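Local coordinates for endonuclease and methylase LlaGI (Lactococcus lactis, PDB 5FFJ), which recognises a specific DNA sequence, which it probably methylates, and, as a Type ISP restriction-modification enzyme, probably uses a helicase-like ATPase to move along DNA before cleaving it, at residues 1067-1072 with 1152-1157; 1298-1303 with 1325-1330; 1304-1309 with 1368-1373; 1345-1350 with 1380-1385. All coordinates share one frame; numbering follows the deposited sequence.

Interaction 1 of 4, residues 1067-1072 with 1152-1157; sequences AWVSNF and KYLYRN
K1152 and F1072 both set CG beside the backbone N (chi1 -73° and -83°), and this brings the two side chains across each other at the end of a short antiparallel pairing. The lysine chain is extended beyond CG and passes over one face of the phenyl ring. Its CG lies near CD1 and CE1, and its CE sits 3.7 Å from the centroid of the F1072 ring in a CH-pi contact, shifted toward the CE2 rim. Lysine suits the place because its methylenes can cover the ring while NZ continues to a salt bridge with D1366.

Behind this pair, N1071 and Y1153 form a hydrogen-bonded pair: N1071 N donates to Y1153 O at 2.9 Å, and Y1153 N returns a bond to N1071 O at 2.7 Å. Nearer the helix end, Y1155 N reaches V1069 O at 2.9 Å. V1069 divides its branches, CG1 beside L1154 CD1 at 3.5 Å and CG2 at the edge of the Y1155 ring, 4.0 Å from CD2. S1070, just past the helix, turns OG back to the carbonyl of D1066, and N1071 OD1 accepts from S1073 N. Strand 1070-1071 is an outer strand of a mixed sheet in the specificity domain. Since D1366 also accepts from F1072 N, one carboxylate holds the lysine ammonium and the main chain of F1072 by its two oxygens, which probably fixes how the lysine lies on the ring.

Interaction 2 of 4, residues 1298-1303 with 1325-1330; sequences VEISQP and ESITIK
E1299 and K1330 join by a salt bridge on one face of a three-stranded antiparallel sheet, in which strand 1297-1300 is an edge and 1327-1330 is the middle. K1330 NZ lies 3.0 Å from E1299 OE1, approaching on the syn side but 33° out of the carboxylate plane. The glutamate is extended beyond CG, whereas the lysine bends at chi4 (148°). These long charged chains suit a partly exposed face, where they reach diagonally past T1328, the direct neighbour of E1299.

Beneath them, E1299 N donates to T1328 O at 3.0 Å and T1328 N to E1299 O at 3.1 Å. The other face is apolar. Here I1327 CG2 touches both V1298 CG1 and I1300 CG1, each at 3.9 Å, so a single beta-branched residue bridges two positions of the neighbouring strand.

Further out, helix 1377-1398 packs against this apolar face, with L1383 on V1298 and L1379 on I1327, a setting that suits aliphatic side chains at V1298 and I1327. The start of the middle strand is fixed by N1324, whose OD1 accepts from I1327 N. Past I1300 the pairing fades. S1301 holds OG between its backbone N and carbonyl carbon (chi1 64°), which brings OG to the acceptor that S1301 N already uses: S1326 O receives a weak bond from S1301 N and another from S1301 OG, each at 3.3 Å.

Interaction 3 of 4, residues 1304-1309 with 1368-1373; sequences DYRVKK and PNEFSD. With nucleotides of chain B.
R1306 lies over N1369 just after an Asx turn, in which D1304 OD1 accepts from R1306 N at 3.3 Å, R1306 N meeting OD1 from above the carboxylate plane. From CB the arginine chain bends at chi2 and again at chi3 (136°), carrying its flat end across the asparagine, the guanidinium and amide planes 35° apart. NE is then 4.2 Å from N1369 CB, and CZ and NH1 draw closer, NH1 standing 3.8 Å from the same CB. One guanidinium face is therefore laid on the N1369 methylene, off-centre toward the rim. At the edge, NH1 looks to the aliphatic CG of E1370, while NH2 forms a weak, long ion pair with D1367. Arginine suits this exposed place because it can pack by its face and still direct its charge toward acidic neighbours.

The next residue faces inward: V1307 CG1 meets P1368 CG at 3.6 Å, an apolar pair backed by I1378 of helix 1377-1398. The two loops are thereby joined within the specificity domain, beside the DNA. Two residues on, K1309 has an extended chain whose NZ is shared between Q1355, by a weak bond, and the DNA backbone. There NZ makes a weak hydrogen bond, 3.3 Å long, to OP1 of DA16 of chain B.

Interaction 4 of 4, residues 1345-1350 with 1380-1385; sequences PAIEWI and NLLLSV
N1380 O is gripped twice from one residue a turn ahead, by S1384 OG at 2.9 Å and by S1384 N at 3.0 Å, the two donors arriving from opposite faces of the carbonyl plane. Serine can fold its hydroxyl back onto its own helix in this way, and here OG also receives a hydrogen bond from Q1290 N.

The side of this helix formed by L1381, L1382 and V1385 packs on helix 1346-1353 through aliphatic side chains, with no hydrogen bond across. V1385 sets CG1 anti to its backbone N (chi1 163°), and its two methyls part: CG1 rests on A1346 CB at 3.7 Å, and CG2 on I1350 CG1 at 4.0 Å. The small alanine lets the valine come close to the first turn of the helix. I1350 reaches farther, its CD1 meeting L1381 CD2 at 3.8 Å. Toward the sheet, I1347 CG2 meets L1382 CD1 at 4.0 Å, with I1321 of strand 1321-1322 behind both residues.

The segment axes approach to 9.4 Å and run 168° apart. Within the C-terminal specificity region, about 6 Å from the bound DNA at the nearest atom, this is typical of antiparallel helix packing through a buried aliphatic seam.

Interaction 3 connects interactions 1 and 2. Its loop 1304-1309 continues directly from the 1298-1303 segment of interaction 2, and I1327 CD1 lies 3.7 Å from Y1305 CD1. Its other loop meets interaction 1, where F1072 CD2 is 3.6 Å from P1368 CA and the rings of Y1153 and F1371 come together. Interaction 4 is reached through interaction 2, by I1329 CD1 and L1382 CD2, 3.9 Å apart; from interaction 3 its nearest atoms are about 7 Å away. By contrast, interactions 1 and 2 do not touch, their nearest atoms being about 17 Å apart. Interaction 3 reaches the DNA itself. Interaction 1 comes within about 5 Å of the DNA at its nearest atom. For interaction 2 the nearest atom is about 11 Å from the DNA.

Interaction 1 of 4, residues 1067-1072 with 1152-1157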
# COMPACT_ATOMS: atom_id res chain seq x y z
N ALA A 1067 5.83 -17.03 12.26
CA ALA A 1067 4.70 -17.87 11.88
C ALA A 1067 5.14 -19.31 11.57
O ALA A 1067 4.43 -20.26 11.88
CB ALA A 1067 3.98 -17.28 10.68
N TRP A 1068 6.32 -19.45 10.97
CA TRP A 1068 6.85 -20.76 10.62
C TRP A 1068 7.57 -21.40 11.80
O TRP A 1068 7.35 -22.57 12.11
CB TRP A 1068 7.83 -20.64 9.45
CG TRP A 1068 7.20 -20.21 8.16
CD1 TRP A 1068 7.00 -18.93 7.73
CD2 TRP A 1068 6.70 -21.07 7.12
NE1 TRP A 1068 6.40 -18.94 6.49
CE2 TRP A 1068 6.21 -20.23 6.10
CE3 TRP A 1068 6.62 -22.45 6.96
CZ2 TRP A 1068 5.64 -20.75 4.93
CZ3 TRP A 1068 6.06 -22.96 5.80
CH2 TRP A 1068 5.58 -22.10 4.80
N VAL A 1069 8.41 -20.61 12.46
CA VAL A 1069 9.40 -21.14 13.39
C VAL A 1069 8.90 -21.22 14.84
O VAL A 1069 9.45 -21.98 15.64
CB VAL A 1069 10.70 -20.27 13.31
CG1 VAL A 1069 11.08 -19.67 14.66
CG2 VAL A 1069 11.84 -21.08 12.74
N SER A 1070 7.85 -20.46 15.16
CA SER A 1070 7.28 -20.46 16.51
C SER A 1070 5.78 -20.74 16.48
O SER A 1070 5.08 -20.37 15.54
CB SER A 1070 7.53 -19.11 17.20
OG SER A 1070 6.42 -18.25 17.04
N ASN A 1071 5.29 -21.39 17.54
CA ASN A 1071 3.89 -21.80 17.61
C ASN A 1071 3.54 -22.35 19.00
O ASN A 1071 4.42 -22.79 19.75
CB ASN A 1071 3.60 -22.86 16.54
CG ASN A 1071 2.12 -23.23 16.45
OD1 ASN A 1071 1.42 -23.29 17.46
ND2 ASN A 1071 1.66 -23.51 15.24
N PHE A 1072 2.25 -22.31 19.34
CA PHE A 1072 1.75 -22.88 20.58
C PHE A 1072 1.87 -24.41 20.61
O PHE A 1072 2.17 -25.00 21.64
CB PHE A 1072 0.29 -22.49 20.79
CG PHE A 1072 0.10 -21.13 21.40
CD1 PHE A 1072 0.56 -20.86 22.68
CD2 PHE A 1072 -0.56 -20.12 20.71
CE1 PHE A 1072 0.38 -19.61 23.25
CE2 PHE A 1072 -0.74 -18.87 21.28
CZ PHE A 1072 -0.27 -18.62 22.55
N LYS A 1152 5.53 -19.98 24.10
CA LYS A 1152 5.26 -20.80 22.93
C LYS A 1152 6.41 -21.76 22.70
O LYS A 1152 7.45 -21.67 23.36
CB LYS A 1152 5.07 -19.93 21.69
CG LYS A 1152 3.77 -19.15 21.63
CD LYS A 1152 3.70 -18.33 20.34
CE LYS A 1152 2.29 -17.87 20.04
NZ LYS A 1152 2.24 -17.13 18.74
N TYR A 1153 6.22 -22.67 21.76
CA TYR A 1153 7.31 -23.54 21.31
C TYR A 1153 8.07 -22.87 20.18
O TYR A 1153 7.48 -22.21 19.32
CB TYR A 1153 6.77 -24.89 20.86
CG TYR A 1153 6.40 -25.80 22.01
CD1 TYR A 1153 7.35 -26.61 22.61
CD2 TYR A 1153 5.10 -25.85 22.49
CE1 TYR A 1153 7.03 -27.44 23.66
CE2 TYR A 1153 4.76 -26.69 23.54
CZ TYR A 1153 5.73 -27.48 24.12
OH TYR A 1153 5.40 -28.31 25.17
N LEU A 1154 9.39 -23.03 20.20
CA LEU A 1154 10.27 -22.37 19.24
C LEU A 1154 11.24 -23.37 18.63
O LEU A 1154 11.86 -24.16 19.34
CB LEU A 1154 11.03 -21.23 19.92
CG LEU A 1154 12.36 -20.78 19.30
CD1 LEU A 1154 12.14 -20.11 17.96
CD2 LEU A 1154 13.10 -19.85 20.24
N TYR A 1155 11.38 -23.31 17.31
CA TYR A 1155 12.43 -24.04 16.62
C TYR A 1155 13.68 -23.17 16.60
O TYR A 1155 13.89 -22.39 15.67
CB TYR A 1155 11.99 -24.43 15.21
CG TYR A 1155 13.03 -25.21 14.42
CD1 TYR A 1155 13.41 -26.49 14.81
CD2 TYR A 1155 13.61 -24.67 13.28
CE1 TYR A 1155 14.36 -27.20 14.10
CE2 TYR A 1155 14.56 -25.38 12.56
CZ TYR A 1155 14.93 -26.65 12.97
OH TYR A 1155 15.86 -27.35 12.25
N ARG A 1156 14.50 -23.28 17.65
CA ARG A 1156 15.73 -22.50 17.75
C ARG A 1156 16.84 -23.16 16.94
O ARG A 1156 17.38 -24.20 17.33
CB ARG A 1156 16.17 -22.33 19.20
CG ARG A 1156 17.29 -21.31 19.34
CD ARG A 1156 17.99 -21.42 20.66
NE ARG A 1156 18.62 -22.72 20.83
CZ ARG A 1156 19.48 -23.02 21.79
NH1 ARG A 1156 19.83 -22.09 22.68
NH2 ARG A 1156 20.00 -24.23 21.87
N ASN A 1157 17.17 -22.53 15.83
CA ASN A 1157 18.08 -23.09 14.84
C ASN A 1157 18.83 -21.95 14.15
O ASN A 1157 18.21 -21.07 13.57
CB ASN A 1157 17.28 -23.94 13.84
CG ASN A 1157 18.16 -24.83 12.98
OD1 ASN A 1157 18.89 -25.68 13.49
ND2 ASN A 1157 18.08 -24.65 11.66

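Interaction 2 of 4, residues 1298-1303 with 1325-1330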
# COMPACT_ATOMS: atom_id res chain seq x y z
N VAL A 1298 -16.33 -17.88 38.83
CA VAL A 1298 -16.23 -18.49 37.51
C VAL A 1298 -17.48 -19.32 37.20
O VAL A 1298 -17.71 -20.37 37.81
CB VAL A 1298 -14.98 -19.40 37.41
CG1 VAL A 1298 -14.76 -19.85 35.97
CG2 VAL A 1298 -13.75 -18.68 37.94
N GLU A 1299 -18.28 -18.84 36.25
CA GLU A 1299 -19.52 -19.51 35.87
C GLU A 1299 -19.31 -20.38 34.63
O GLU A 1299 -18.95 -19.87 33.57
CB GLU A 1299 -20.61 -18.48 35.59
CG GLU A 1299 -20.90 -17.53 36.74
CD GLU A 1299 -21.93 -16.47 36.39
OE1 GLU A 1299 -22.15 -16.23 35.19
OE2 GLU A 1299 -22.51 -15.88 37.33
N ILE A 1300 -19.54 -21.68 34.77
CA ILE A 1300 -19.35 -22.63 33.67
C ILE A 1300 -20.65 -23.35 33.34
O ILE A 1300 -21.11 -24.20 34.11
CB ILE A 1300 -18.26 -23.67 34.00
CG1 ILE A 1300 -16.95 -22.95 34.36
CG2 ILE A 1300 -18.07 -24.63 32.83
CD1 ILE A 1300 -15.82 -23.88 34.75
N SER A 1301 -21.24 -23.02 32.20
CA SER A 1301 -22.47 -23.66 31.75
C SER A 1301 -22.21 -25.13 31.43
O SER A 1301 -22.72 -26.02 32.11
CB SER A 1301 -23.04 -22.94 30.52
OG SER A 1301 -22.15 -23.05 29.42
N GLN A 1302 -21.42 -25.37 30.38
CA GLN A 1302 -20.99 -26.71 30.01
C GLN A 1302 -19.46 -26.74 29.93
O GLN A 1302 -18.83 -25.69 29.80
CB GLN A 1302 -21.62 -27.14 28.69
CG GLN A 1302 -21.20 -26.31 27.48
CD GLN A 1302 -21.58 -26.97 26.16
OE1 GLN A 1302 -21.93 -28.15 26.12
NE2 GLN A 1302 -21.51 -26.21 25.08
N PRO A 1303 -18.86 -27.94 30.01
CA PRO A 1303 -17.40 -28.02 30.04
C PRO A 1303 -16.75 -27.85 28.66
O PRO A 1303 -16.10 -28.77 28.17
CB PRO A 1303 -17.16 -29.42 30.61
CG PRO A 1303 -18.31 -30.21 30.14
CD PRO A 1303 -19.49 -29.27 30.13
N GLU A 1325 -18.39 -18.78 24.97
CA GLU A 1325 -19.84 -18.73 25.07
C GLU A 1325 -20.38 -19.69 26.13
O GLU A 1325 -21.59 -19.80 26.32
CB GLU A 1325 -20.47 -19.05 23.71
CG GLU A 1325 -20.18 -17.99 22.65
CD GLU A 1325 -20.73 -18.35 21.29
OE1 GLU A 1325 -21.21 -19.50 21.13
OE2 GLU A 1325 -20.70 -17.49 20.39
N SER A 1326 -19.47 -20.36 26.84
CA SER A 1326 -19.84 -21.23 27.95
C SER A 1326 -19.39 -20.64 29.29
O SER A 1326 -20.17 -20.54 30.23
CB SER A 1326 -19.23 -22.63 27.77
OG SER A 1326 -19.73 -23.25 26.60
N ILE A 1327 -18.12 -20.25 29.35
CA ILE A 1327 -17.51 -19.79 30.60
C ILE A 1327 -17.36 -18.27 30.65
O ILE A 1327 -17.03 -17.64 29.64
CB ILE A 1327 -16.12 -20.43 30.81
CG1 ILE A 1327 -16.19 -21.95 30.63
CG2 ILE A 1327 -15.57 -20.07 32.19
CD1 ILE A 1327 -14.85 -22.64 30.64
N THR A 1328 -17.62 -17.70 31.82
CA THR A 1328 -17.39 -16.27 32.07
C THR A 1328 -16.79 -16.07 33.45
O THR A 1328 -17.00 -16.88 34.36
CB THR A 1328 -18.70 -15.45 31.96
OG1 THR A 1328 -19.52 -15.70 33.11
CG2 THR A 1328 -19.47 -15.80 30.70
N ILE A 1329 -16.04 -14.99 33.61
CA ILE A 1329 -15.38 -14.67 34.87
C ILE A 1329 -15.88 -13.31 35.36
O ILE A 1329 -15.83 -12.33 34.62
CB ILE A 1329 -13.84 -14.63 34.71
CG1 ILE A 1329 -13.33 -15.94 34.12
CG2 ILE A 1329 -13.17 -14.36 36.05
CD1 ILE A 1329 -13.30 -15.98 32.61
N LYS A 1330 -16.34 -13.26 36.61
CA LYS A 1330 -16.95 -12.05 37.15
C LYS A 1330 -16.27 -11.60 38.44
O LYS A 1330 -15.54 -12.37 39.07
CB LYS A 1330 -18.44 -12.27 37.40
CG LYS A 1330 -19.26 -12.35 36.11
CD LYS A 1330 -20.72 -12.67 36.38
CE LYS A 1330 -21.58 -12.35 35.16
NZ LYS A 1330 -22.74 -13.26 35.01

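Interaction 3 of 4, residues 1304-1309 with 1368-1373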
# COMPACT_ATOMS: atom_id res chain seq x y z
N ASP A 1304 -16.95 -26.69 28.06
CA ASP A 1304 -16.23 -26.30 26.85
C ASP A 1304 -15.13 -25.32 27.24
O ASP A 1304 -15.39 -24.16 27.52
CB ASP A 1304 -17.16 -25.67 25.82
CG ASP A 1304 -16.44 -25.28 24.54
OD1 ASP A 1304 -15.33 -25.80 24.29
OD2 ASP A 1304 -16.99 -24.45 23.78
N TYR A 1305 -13.89 -25.81 27.26
CA TYR A 1305 -12.75 -25.02 27.72
C TYR A 1305 -11.92 -24.50 26.56
O TYR A 1305 -10.82 -23.97 26.76
CB TYR A 1305 -11.87 -25.84 28.66
CG TYR A 1305 -12.63 -26.51 29.77
CD1 TYR A 1305 -13.00 -25.81 30.91
CD2 TYR A 1305 -12.99 -27.85 29.69
CE1 TYR A 1305 -13.69 -26.42 31.94
CE2 TYR A 1305 -13.69 -28.47 30.70
CZ TYR A 1305 -14.04 -27.75 31.83
OH TYR A 1305 -14.73 -28.36 32.84
N ARG A 1306 -12.44 -24.64 25.34
CA ARG A 1306 -11.74 -24.14 24.16
C ARG A 1306 -11.93 -22.64 24.03
O ARG A 1306 -13.00 -22.10 24.36
CB ARG A 1306 -12.24 -24.83 22.90
CG ARG A 1306 -11.68 -26.24 22.70
CD ARG A 1306 -11.53 -26.61 21.23
NE ARG A 1306 -10.24 -27.26 20.98
CZ ARG A 1306 -9.34 -26.87 20.08
NH1 ARG A 1306 -8.21 -27.54 19.95
NH2 ARG A 1306 -9.55 -25.81 19.30
N VAL A 1307 -10.90 -21.97 23.55
CA VAL A 1307 -10.91 -20.52 23.37
C VAL A 1307 -10.97 -20.17 21.89
O VAL A 1307 -10.35 -20.83 21.06
CB VAL A 1307 -9.68 -19.87 24.02
CG1 VAL A 1307 -8.39 -20.34 23.35
CG2 VAL A 1307 -9.79 -18.36 23.97
N LYS A 1308 -11.73 -19.13 21.58
CA LYS A 1308 -11.70 -18.51 20.26
C LYS A 1308 -11.08 -17.13 20.43
O LYS A 1308 -10.01 -16.84 19.90
CB LYS A 1308 -13.10 -18.41 19.65
CG LYS A 1308 -13.12 -17.84 18.24
CD LYS A 1308 -14.53 -17.53 17.78
CE LYS A 1308 -14.55 -17.06 16.33
NZ LYS A 1308 -15.93 -16.72 15.87
N LYS A 1309 -11.77 -16.29 21.20
CA LYS A 1309 -11.26 -14.97 21.54
C LYS A 1309 -11.94 -14.46 22.80
O LYS A 1309 -13.16 -14.29 22.83
CB LYS A 1309 -11.47 -13.98 20.39
CG LYS A 1309 -10.71 -12.68 20.56
CD LYS A 1309 -10.69 -11.88 19.27
CE LYS A 1309 -9.79 -10.66 19.38
NZ LYS A 1309 -9.43 -10.13 18.03
N PRO A 1368 -3.97 -21.71 20.63
CA PRO A 1368 -3.39 -21.86 21.97
C PRO A 1368 -3.89 -23.08 22.75
O PRO A 1368 -3.24 -23.47 23.73
CB PRO A 1368 -3.81 -20.56 22.68
CG PRO A 1368 -5.03 -20.11 21.96
CD PRO A 1368 -4.83 -20.51 20.53
N ASN A 1369 -5.01 -23.68 22.34
CA ASN A 1369 -5.54 -24.85 23.04
C ASN A 1369 -4.66 -26.09 22.86
O ASN A 1369 -4.75 -27.04 23.63
CB ASN A 1369 -6.97 -25.17 22.58
CG ASN A 1369 -7.95 -24.03 22.84
OD1 ASN A 1369 -8.33 -23.30 21.93
ND2 ASN A 1369 -8.37 -23.90 24.09
N GLU A 1370 -3.80 -26.06 21.84
CA GLU A 1370 -2.94 -27.20 21.51
C GLU A 1370 -1.62 -27.17 22.28
O GLU A 1370 -0.77 -28.04 22.09
CB GLU A 1370 -2.66 -27.24 20.01
CG GLU A 1370 -3.89 -27.44 19.14
CD GLU A 1370 -3.58 -27.48 17.65
OE1 GLU A 1370 -2.40 -27.34 17.28
OE2 GLU A 1370 -4.53 -27.65 16.86
N PHE A 1371 -1.45 -26.17 23.14
CA PHE A 1371 -0.18 -25.99 23.83
C PHE A 1371 0.04 -26.94 25.02
O PHE A 1371 1.13 -27.50 25.18
CB PHE A 1371 -0.03 -24.54 24.32
CG PHE A 1371 1.13 -24.34 25.26
CD1 PHE A 1371 2.43 -24.31 24.78
CD2 PHE A 1371 0.93 -24.21 26.62
CE1 PHE A 1371 3.50 -24.15 25.64
CE2 PHE A 1371 2.00 -24.04 27.48
CZ PHE A 1371 3.28 -24.01 26.99
N SER A 1372 -1.00 -27.14 25.82
CA SER A 1372 -0.82 -27.56 27.22
C SER A 1372 -1.29 -28.95 27.64
O SER A 1372 -1.01 -29.38 28.76
CB SER A 1372 -1.53 -26.56 28.14
OG SER A 1372 -1.38 -26.95 29.49
N ASP A 1373 -2.06 -29.64 26.79
CA ASP A 1373 -2.52 -31.00 27.09
C ASP A 1373 -3.66 -31.01 28.13
O ASP A 1373 -4.43 -31.96 28.21
CB ASP A 1373 -1.35 -31.88 27.58
CG ASP A 1373 -1.41 -33.31 27.06
OD1 ASP A 1373 -1.71 -33.51 25.86
OD2 ASP A 1373 -1.14 -34.23 27.86
P DA B 16 -12.88 -8.83 16.56
OP1 DA B 16 -12.63 -9.53 17.84
OP2 DA B 16 -13.69 -9.49 15.51
O5' DA B 16 -13.55 -7.41 16.86
C5' DA B 16 -12.90 -6.48 17.73
C4' DA B 16 -13.85 -5.38 18.15
O4' DA B 16 -13.99 -4.42 17.06
C3' DA B 16 -15.26 -5.84 18.49
O3' DA B 16 -15.77 -5.11 19.61
C2' DA B 16 -16.03 -5.57 17.20
C1' DA B 16 -15.34 -4.34 16.64
N9 DA B 16 -15.35 -4.25 15.18
C8 DA B 16 -14.99 -5.21 14.29
N7 DA B 16 -15.09 -4.84 13.03
C5 DA B 16 -15.56 -3.54 13.11
C6 DA B 16 -15.87 -2.59 12.11
N6 DA B 16 -15.76 -2.84 10.81
N1 DA B 16 -16.31 -1.38 12.52
C2 DA B 16 -16.41 -1.15 13.84
N3 DA B 16 -16.15 -1.96 14.86
C4 DA B 16 -15.72 -3.15 14.42

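Interaction 4 of 4, residues 1345-1350 with 1380-1385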
# COMPACT_ATOMS: atom_id res chain seq x y z
N PRO A 1345 -1.64 -4.21 30.37
CA PRO A 1345 -1.80 -5.03 31.58
C PRO A 1345 -1.53 -6.51 31.33
O PRO A 1345 -1.75 -7.00 30.22
CB PRO A 1345 -3.27 -4.80 31.97
CG PRO A 1345 -3.63 -3.50 31.35
CD PRO A 1345 -2.86 -3.44 30.07
N ALA A 1346 -1.06 -7.21 32.36
CA ALA A 1346 -0.74 -8.64 32.26
C ALA A 1346 -1.96 -9.44 31.84
O ALA A 1346 -1.86 -10.36 31.03
CB ALA A 1346 -0.19 -9.15 33.59
N ILE A 1347 -3.11 -9.08 32.40
CA ILE A 1347 -4.35 -9.77 32.08
C ILE A 1347 -4.70 -9.61 30.60
O ILE A 1347 -5.17 -10.55 29.96
CB ILE A 1347 -5.51 -9.25 32.96
CG1 ILE A 1347 -5.24 -9.58 34.43
CG2 ILE A 1347 -6.84 -9.86 32.52
CD1 ILE A 1347 -6.11 -8.84 35.41
N GLU A 1348 -4.45 -8.42 30.07
CA GLU A 1348 -4.80 -8.13 28.68
C GLU A 1348 -3.87 -8.86 27.71
O GLU A 1348 -4.23 -9.07 26.55
CB GLU A 1348 -4.75 -6.62 28.43
CG GLU A 1348 -5.93 -6.07 27.64
CD GLU A 1348 -7.24 -6.16 28.40
OE1 GLU A 1348 -7.24 -5.95 29.63
OE2 GLU A 1348 -8.28 -6.43 27.77
N TRP A 1349 -2.69 -9.23 28.18
CA TRP A 1349 -1.77 -10.01 27.35
C TRP A 1349 -2.34 -11.39 27.10
O TRP A 1349 -2.27 -11.91 25.99
CB TRP A 1349 -0.39 -10.11 28.01
CG TRP A 1349 0.51 -8.96 27.72
CD1 TRP A 1349 0.85 -7.95 28.57
CD2 TRP A 1349 1.18 -8.69 26.48
NE1 TRP A 1349 1.70 -7.06 27.94
CE2 TRP A 1349 1.92 -7.50 26.66
CE3 TRP A 1349 1.24 -9.33 25.25
CZ2 TRP A 1349 2.69 -6.94 25.65
CZ3 TRP A 1349 2.01 -8.78 24.24
CH2 TRP A 1349 2.73 -7.60 24.45
N ILE A 1350 -2.90 -11.99 28.15
CA ILE A 1350 -3.52 -13.30 28.03
C ILE A 1350 -4.69 -13.24 27.05
O ILE A 1350 -4.82 -14.11 26.18
CB ILE A 1350 -4.01 -13.82 29.40
CG1 ILE A 1350 -2.86 -13.82 30.42
CG2 ILE A 1350 -4.59 -15.22 29.26
CD1 ILE A 1350 -1.65 -14.66 30.02
N ASN A 1380 -6.97 -21.57 33.84
CA ASN A 1380 -6.12 -21.52 35.03
C ASN A 1380 -5.11 -20.39 34.94
O ASN A 1380 -4.87 -19.67 35.91
CB ASN A 1380 -5.38 -22.84 35.23
CG ASN A 1380 -6.28 -23.94 35.78
OD1 ASN A 1380 -7.21 -23.68 36.53
ND2 ASN A 1380 -5.98 -25.17 35.40
N LEU A 1381 -4.50 -20.24 33.76
CA LEU A 1381 -3.49 -19.21 33.54
C LEU A 1381 -4.08 -17.82 33.74
O LEU A 1381 -3.51 -17.00 34.47
CB LEU A 1381 -2.91 -19.34 32.13
CG LEU A 1381 -2.00 -18.21 31.65
CD1 LEU A 1381 -0.78 -18.06 32.55
CD2 LEU A 1381 -1.58 -18.45 30.22
N LEU A 1382 -5.22 -17.56 33.11
CA LEU A 1382 -5.88 -16.26 33.22
C LEU A 1382 -6.14 -15.91 34.68
O LEU A 1382 -5.73 -14.86 35.16
CB LEU A 1382 -7.20 -16.26 32.44
CG LEU A 1382 -8.13 -15.08 32.73
CD1 LEU A 1382 -7.52 -13.77 32.25
CD2 LEU A 1382 -9.49 -15.31 32.09
N LEU A 1383 -6.83 -16.81 35.37
CA LEU A 1383 -7.18 -16.60 36.77
C LEU A 1383 -5.94 -16.31 37.60
O LEU A 1383 -5.94 -15.40 38.43
CB LEU A 1383 -7.92 -17.82 37.32
CG LEU A 1383 -9.30 -18.11 36.73
CD1 LEU A 1383 -9.88 -19.39 37.32
CD2 LEU A 1383 -10.26 -16.95 36.94
N SER A 1384 -4.89 -17.09 37.38
CA SER A 1384 -3.65 -16.93 38.13
C SER A 1384 -3.01 -15.57 37.88
O SER A 1384 -2.58 -14.90 38.82
CB SER A 1384 -2.65 -18.04 37.77
OG SER A 1384 -3.14 -19.31 38.15
N VAL A 1385 -2.97 -15.16 36.61
CA VAL A 1385 -2.35 -13.90 36.23
C VAL A 1385 -3.04 -12.71 36.90
O VAL A 1385 -2.38 -11.71 37.22
CB VAL A 1385 -2.38 -13.73 34.69
CG1 VAL A 1385 -2.12 -12.28 34.29
CG2 VAL A 1385 -1.34 -14.63 34.05